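Local coordinates for protein endolysin (Clostridium phage phictp1, PDB 5A6S) that forms the truncated cell wall binding domain of a phage endolysin, a module that probably anchors the lytic enzyme to the clostridial cell wall, at residues Asn3-Asp9 with Cys25-Asn30; Asn41-Gly47 with Tyr55-Ala61. The protein carries 1 engineered substitution. One frame throughout, in Å; residues are numbered along the deposited sequence.

Contact 1 (Asn3-Asp9 with Cys25-Asn30); sequences NLVVYND and CPTINN
Cys-25 SG packs 3.7 Å from CG2 of Val-5. Next along the chain, the carbonyl of Pro-26 is met twice: its O accepts the Val-5 N-H at 3.2 Å, and CD1 of Leu-4 packs against the same carbonyl group. Thr-27 pairs with Val-5 in parallel register. Its OG1 lies near the plane of the Tyr-7 ring, at the edge, where a water joins it to the phenol oxygen, while Glu-17 of helix 11-23 supplies its main polar partner. On the other face of the sheet, CG2 of Ile-28 lies 3.8 Å from CG2 of Val-6, the two side chains running side by side. The backbone N of Ile-28 donates to Val-5 O, and Ile-28 O accepts from Tyr-7 N, the ladder expected of the beta-alpha-beta unit formed by strand 3-7, helix 11-23 and strand 27-29; the short axes of strands 3-7 and 27-29 run in the same sense, 33° apart. Asn-29 places CA over one face of the Tyr-7 ring, 3.9 Å from the centroid, a CH-pi contact displaced toward the rim. With CG anti to its backbone N (chi1 -166°), its ND2 reaches Asp-9 OD1 at 2.8 Å, meeting the anti side of the carboxylate from 31° out of plane. Asn-30 donates its backbone N-H to Tyr-7 O, and its ND2 grips Asn-8 OD1 at 2.9 Å as well as the carbonyl of Gln-51.

Contact 2 (Asn41-Gly47 with Tyr55-Ala61); sequences NVYAVGG and YLTTLIA
Tyr-43 and Thr-58 stand side by side and point the same way from neighbouring parallel strands, with CD2 of the ring 3.8 Å from CB of the threonine. The approach is oblique to the ring. CD2 also comes near CD1 of Ile-60, so the threonine and the isoleucine both meet the ring through this one carbon, while the phenol oxygen is hydrogen-bonded to Tyr-75 of helix 65-77. Ala-44 faces the other way. Its CB is pressed against CD1 of Leu-56 at 3.4 Å, closer than ordinary van der Waals contact, and CD1 of Leu-59 approaches the same methyl less tightly. Leu-56 extends CG anti to its backbone N (chi1 174°), and the turn of the branch about chi2 then sets CD1 against both this methyl and Val-42 O.

At the start of the pairing, Thr-57 turns its hydroxyl to the neighbouring backbone: OG1 lies beside its own N (chi1 -46°) and accepts from Val-42 N at 2.6 Å. The carbonyl O of Val-42 is gripped twice in return, by Thr-57 N at 2.8 Å, in the carbonyl plane on a lone pair, and by Thr-58 N at 3.1 Å, tilted 24° from that plane. Regular pairing follows, with Ala-44 N to Thr-58 O, Ile-60 N to Ala-44 O at 2.8 Å, and finally Gly-46 N to Ile-60 O. At the backbone angles of Gly-46 a beta carbon would run into the carbonyl O of Val-45, which accounts for the glycine, and its CA passes 3.8 Å from CB of Ala-61. Helices 11-23 and 65-77 cover the face bearing Val-45 and Ile-60. The bridges Tyr-43 to Thr-58, Ala-44 to Leu-59 and Val-45 to Ile-60 thus join strand 58-60, at the margin of the sheet of this chain, to the inner strand 41-45 of a four-stranded parallel sheet in an alpha/beta fold.

From the N terminus, strand 3-7 leads into helix 11-23, and contact 1 closes that loop when strand 27-29 returns beside it. The chain then crosses to the other side of strand 3-7, where strand 41-45 pairs with it through Leu-4 O to Tyr-43 N and Val-6 N to Tyr-43 O, both 2.9 Å and probable hydrogen bonds. Contact 2 closes a shorter, helix-free loop, before helix 65-77 ends the fold. The two loops lie in series and neither nests nor crosses. With strands ordered 27-29, 3-7, 41-45, 58-60, each contact attaches one strand that is outermost within this chain; at Thr-27 another chain also hydrogen-bonds to the backbone. The contact centres are about 9 Å apart.

Contact 1 (Asn3-Asp9 with Cys25-Asn30)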
loop_
_atom_site.group_PDB
_atom_site.type_symbol
_atom_site.label_atom_id
_atom_site.label_comp_id
_atom_site.label_asym_id
_atom_site.label_seq_id
_atom_site.Cartn_x
_atom_site.Cartn_y
_atom_site.Cartn_z
ATOM N N ASN B 3 2.730 2.277 20.025
ATOM C CA ASN B 3 1.723 2.274 18.940
ATOM C C ASN B 3 1.902 1.062 18.067
ATOM O O ASN B 3 3.053 0.642 17.777
ATOM C CB ASN B 3 1.855 3.519 18.047
ATOM C CG ASN B 3 1.558 4.831 18.742
ATOM O OD1 ASN B 3 0.431 5.133 19.172
ATOM N ND2 ASN B 3 2.578 5.700 18.754
ATOM N N LEU B 4 0.781 0.535 17.578
ATOM C CA LEU B 4 0.765 -0.542 16.608
ATOM C C LEU B 4 -0.473 -0.389 15.705
ATOM O O LEU B 4 -1.547 -0.002 16.172
ATOM C CB LEU B 4 0.694 -1.882 17.352
ATOM C CG LEU B 4 0.713 -3.164 16.599
ATOM C CD1 LEU B 4 1.974 -3.353 15.785
ATOM C CD2 LEU B 4 0.578 -4.323 17.577
ATOM N N VAL B 5 -0.295 -0.695 14.409
ATOM C CA VAL B 5 -1.354 -0.645 13.437
ATOM C C VAL B 5 -1.631 -2.025 12.872
ATOM O O VAL B 5 -0.789 -2.677 12.283
ATOM C CB VAL B 5 -1.033 0.347 12.317
ATOM C CG1 VAL B 5 -2.258 0.560 11.447
ATOM C CG2 VAL B 5 -0.575 1.679 12.893
ATOM N N VAL B 6 -2.889 -2.428 12.999
ATOM C CA VAL B 6 -3.428 -3.708 12.514
ATOM C C VAL B 6 -4.269 -3.484 11.248
ATOM O O VAL B 6 -5.041 -2.509 11.125
ATOM C CB VAL B 6 -4.369 -4.389 13.563
ATOM C CG1 VAL B 6 -4.626 -5.851 13.201
ATOM C CG2 VAL B 6 -3.772 -4.351 14.935
ATOM N N TYR B 7 -4.082 -4.378 10.311
ATOM C CA TYR B 7 -4.793 -4.403 9.030
ATOM C C TYR B 7 -5.197 -5.853 8.719
ATOM O O TYR B 7 -4.549 -6.789 9.170
ATOM C CB TYR B 7 -3.899 -3.847 7.929
ATOM C CG TYR B 7 -2.683 -4.658 7.734
ATOM C CD1 TYR B 7 -2.676 -5.741 6.884
ATOM C CD2 TYR B 7 -1.528 -4.412 8.466
ATOM C CE1 TYR B 7 -1.548 -6.477 6.721
ATOM C CE2 TYR B 7 -0.408 -5.158 8.314
ATOM C CZ TYR B 7 -0.397 -6.179 7.467
ATOM O OH TYR B 7 0.705 -6.929 7.350
ATOM N N ASN B 8 -6.262 -6.003 7.928
ATOM C CA ASN B 8 -6.537 -7.273 7.259
ATOM C C ASN B 8 -5.899 -7.300 5.859
ATOM O O ASN B 8 -5.712 -6.242 5.234
ATOM C CB ASN B 8 -8.067 -7.448 7.148
ATOM C CG ASN B 8 -8.727 -7.527 8.510
ATOM O OD1 ASN B 8 -8.637 -8.549 9.216
ATOM N ND2 ASN B 8 -9.351 -6.473 8.887
ATOM N N ASP B 9 -5.539 -8.483 5.389
ATOM C CA ASP B 9 -5.037 -8.679 4.014
ATOM C C ASP B 9 -5.775 -7.797 3.041
ATOM O O ASP B 9 -7.018 -7.754 3.045
ATOM C CB ASP B 9 -5.360 -10.088 3.543
ATOM C CG ASP B 9 -4.420 -11.143 4.015
ATOM O OD1 ASP B 9 -3.293 -10.913 4.509
ATOM O OD2 ASP B 9 -4.828 -12.307 3.806
ATOM N N CYS B 25 5.769 3.507 13.648
ATOM C CA CYS B 25 5.564 2.346 14.444
ATOM C C CYS B 25 5.456 1.069 13.584
ATOM O O CYS B 25 5.478 1.155 12.373
ATOM C CB CYS B 25 4.296 2.586 15.224
ATOM S SG CYS B 25 2.725 2.499 14.338
ATOM N N PRO B 26 5.297 -0.098 14.218
ATOM C CA PRO B 26 5.085 -1.283 13.377
ATOM C C PRO B 26 3.635 -1.452 12.879
ATOM O O PRO B 26 2.713 -0.843 13.399
ATOM C CB PRO B 26 5.440 -2.443 14.286
ATOM C CG PRO B 26 6.148 -1.837 15.464
ATOM C CD PRO B 26 5.551 -0.470 15.618
ATOM N N THR B 27 3.464 -2.388 11.940
ATOM C CA THR B 27 2.105 -2.868 11.549
ATOM C C THR B 27 2.076 -4.333 11.823
ATOM O O THR B 27 3.096 -4.995 11.889
ATOM C CB THR B 27 1.848 -2.691 10.038
ATOM O OG1 THR B 27 2.802 -3.463 9.283
ATOM C CG2 THR B 27 1.938 -1.178 9.654
ATOM N N ILE B 28 0.872 -4.874 11.955
ATOM C CA ILE B 28 0.750 -6.293 12.063
ATOM C C ILE B 28 -0.518 -6.730 11.304
ATOM O O ILE B 28 -1.574 -6.063 11.384
ATOM C CB ILE B 28 0.709 -6.738 13.559
ATOM C CG1 ILE B 28 0.694 -8.258 13.677
ATOM C CG2 ILE B 28 -0.494 -6.087 14.182
ATOM C CD1 ILE B 28 1.016 -8.891 15.062
ATOM N N ASN B 29 -0.376 -7.841 10.592
ATOM C CA ASN B 29 -1.485 -8.537 9.945
ATOM C C ASN B 29 -2.394 -9.140 11.042
ATOM O O ASN B 29 -1.920 -9.897 11.854
ATOM C CB ASN B 29 -0.991 -9.593 9.003
ATOM C CG ASN B 29 -2.095 -10.099 8.048
ATOM O OD1 ASN B 29 -3.255 -10.405 8.474
ATOM N ND2 ASN B 29 -1.735 -10.199 6.784
ATOM N N ASN B 30 -3.631 -8.691 11.062
ATOM C CA ASN B 30 -4.725 -9.251 11.887
ATOM C C ASN B 30 -4.847 -10.766 11.948
ATOM O O ASN B 30 -5.311 -11.266 12.964
ATOM C CB ASN B 30 -6.088 -8.681 11.444
ATOM C CG ASN B 30 -7.200 -8.776 12.566
ATOM O OD1 ASN B 30 -6.951 -8.767 13.787
ATOM N ND2 ASN B 30 -8.426 -8.817 12.115
HETATM O O HOH W 1 2.937 -6.556 8.752
HETATM O O HOH W 2 0.733 -9.066 5.326
HETATM O O HOH W 3 -5.561 -10.723 7.194
#

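Contact 2 (Asn41-Gly47 with Tyr55-Ala61)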
loop_
_atom_site.group_PDB
_atom_site.type_symbol
_atom_site.label_atom_id
_atom_site.label_comp_id
_atom_site.label_asym_id
_atom_site.label_seq_id
_atom_site.Cartn_x
_atom_site.Cartn_y
_atom_site.Cartn_z
ATOM N N ASN B 41 -1.392 2.055 22.395
ATOM C CA ASN B 41 -2.362 2.458 21.367
ATOM C C ASN B 41 -2.375 1.438 20.222
ATOM O O ASN B 41 -1.390 1.246 19.475
ATOM C CB ASN B 41 -2.082 3.872 20.821
ATOM C CG ASN B 41 -1.886 4.931 21.916
ATOM O OD1 ASN B 41 -0.771 5.379 22.168
ATOM N ND2 ASN B 41 -2.956 5.361 22.517
ATOM N N VAL B 42 -3.494 0.735 20.105
ATOM C CA VAL B 42 -3.731 -0.234 19.044
ATOM C C VAL B 42 -4.731 0.370 18.041
ATOM O O VAL B 42 -5.906 0.583 18.344
ATOM C CB VAL B 42 -4.322 -1.514 19.608
ATOM C CG1 VAL B 42 -4.697 -2.457 18.473
ATOM C CG2 VAL B 42 -3.282 -2.143 20.518
ATOM N N TYR B 43 -4.211 0.740 16.889
ATOM C CA TYR B 43 -4.994 1.284 15.822
ATOM C C TYR B 43 -5.335 0.138 14.894
ATOM O O TYR B 43 -4.522 -0.771 14.659
ATOM C CB TYR B 43 -4.169 2.298 15.063
ATOM C CG TYR B 43 -3.925 3.575 15.743
ATOM C CD1 TYR B 43 -2.868 3.715 16.622
ATOM C CD2 TYR B 43 -4.739 4.665 15.524
ATOM C CE1 TYR B 43 -2.606 4.926 17.208
ATOM C CE2 TYR B 43 -4.478 5.875 16.119
ATOM C CZ TYR B 43 -3.393 5.978 16.956
ATOM O OH TYR B 43 -3.140 7.135 17.567
ATOM N N ALA B 44 -6.568 0.157 14.416
ATOM C CA ALA B 44 -6.991 -0.742 13.343
ATOM C C ALA B 44 -7.395 0.099 12.172
ATOM O O ALA B 44 -8.059 1.114 12.356
ATOM C CB ALA B 44 -8.203 -1.562 13.756
ATOM N N VAL B 45 -7.119 -0.412 10.957
ATOM C CA VAL B 45 -7.435 0.282 9.746
ATOM C C VAL B 45 -8.344 -0.592 8.842
ATOM O O VAL B 45 -7.944 -1.673 8.403
ATOM C CB VAL B 45 -6.173 0.771 8.980
ATOM C CG1 VAL B 45 -6.577 1.352 7.628
ATOM C CG2 VAL B 45 -5.460 1.873 9.773
ATOM N N GLY B 46 -9.536 -0.066 8.548
ATOM C CA GLY B 46 -10.468 -0.751 7.709
ATOM C C GLY B 46 -11.382 -1.687 8.483
ATOM O O GLY B 46 -10.996 -2.216 9.502
ATOM N N GLY B 47 -12.574 -1.909 7.939
ATOM C CA GLY B 47 -13.460 -2.989 8.407
ATOM C C GLY B 47 -14.214 -2.594 9.640
ATOM O O GLY B 47 -14.573 -1.423 9.798
ATOM N N TYR B 55 -8.357 -5.425 22.639
ATOM C CA TYR B 55 -7.410 -4.334 22.999
ATOM C C TYR B 55 -7.404 -3.097 22.050
ATOM O O TYR B 55 -6.636 -2.145 22.276
ATOM C CB TYR B 55 -5.980 -4.915 23.106
ATOM C CG TYR B 55 -5.779 -5.768 24.341
ATOM C CD1 TYR B 55 -5.827 -5.189 25.610
ATOM C CD2 TYR B 55 -5.555 -7.151 24.240
ATOM C CE1 TYR B 55 -5.681 -5.968 26.768
ATOM C CE2 TYR B 55 -5.377 -7.929 25.389
ATOM C CZ TYR B 55 -5.438 -7.335 26.640
ATOM O OH TYR B 55 -5.279 -8.121 27.757
ATOM N N LEU B 56 -8.284 -3.075 21.047
ATOM C CA LEU B 56 -8.351 -1.988 20.076
ATOM C C LEU B 56 -8.589 -0.662 20.744
ATOM O O LEU B 56 -9.442 -0.566 21.575
ATOM C CB LEU B 56 -9.433 -2.319 19.028
ATOM C CG LEU B 56 -9.834 -1.316 17.945
ATOM C CD1 LEU B 56 -8.632 -1.027 17.080
ATOM C CD2 LEU B 56 -10.933 -1.850 17.053
ATOM N N THR B 57 -7.799 0.366 20.410
ATOM C CA THR B 57 -7.916 1.713 20.944
ATOM C C THR B 57 -8.692 2.612 19.967
ATOM O O THR B 57 -9.519 3.440 20.362
ATOM C CB THR B 57 -6.478 2.409 21.032
ATOM O OG1 THR B 57 -5.514 1.553 21.584
ATOM C CG2 THR B 57 -6.466 3.604 21.778
ATOM N N THR B 58 -8.352 2.526 18.667
ATOM C CA THR B 58 -8.953 3.405 17.674
ATOM C C THR B 58 -9.120 2.636 16.352
ATOM O O THR B 58 -8.167 2.045 15.856
ATOM C CB THR B 58 -7.999 4.594 17.397
ATOM O OG1 THR B 58 -7.886 5.471 18.532
ATOM C CG2 THR B 58 -8.502 5.451 16.252
ATOM N N LEU B 59 -10.295 2.722 15.737
ATOM C CA LEU B 59 -10.566 2.095 14.448
ATOM C C LEU B 59 -10.717 3.222 13.474
ATOM O O LEU B 59 -11.499 4.130 13.716
ATOM C CB LEU B 59 -11.867 1.296 14.491
ATOM C CG LEU B 59 -12.490 0.917 13.144
ATOM C CD1 LEU B 59 -11.648 -0.213 12.590
ATOM C CD2 LEU B 59 -13.963 0.468 13.293
ATOM N N ILE B 60 -9.962 3.177 12.380
ATOM C CA ILE B 60 -10.104 4.189 11.318
ATOM C C ILE B 60 -10.540 3.424 10.068
ATOM O O ILE B 60 -9.797 2.561 9.556
ATOM C CB ILE B 60 -8.759 4.864 10.981
ATOM C CG1 ILE B 60 -8.189 5.535 12.215
ATOM C CG2 ILE B 60 -9.007 5.927 9.918
ATOM C CD1 ILE B 60 -6.797 6.105 12.052
ATOM N N ALA B 61 -11.694 3.777 9.590
ATOM C CA ALA B 61 -12.395 2.949 8.590
ATOM C C ALA B 61 -13.500 3.732 7.895
ATOM O O ALA B 61 -14.177 4.552 8.503
ATOM C CB ALA B 61 -12.919 1.682 9.212
#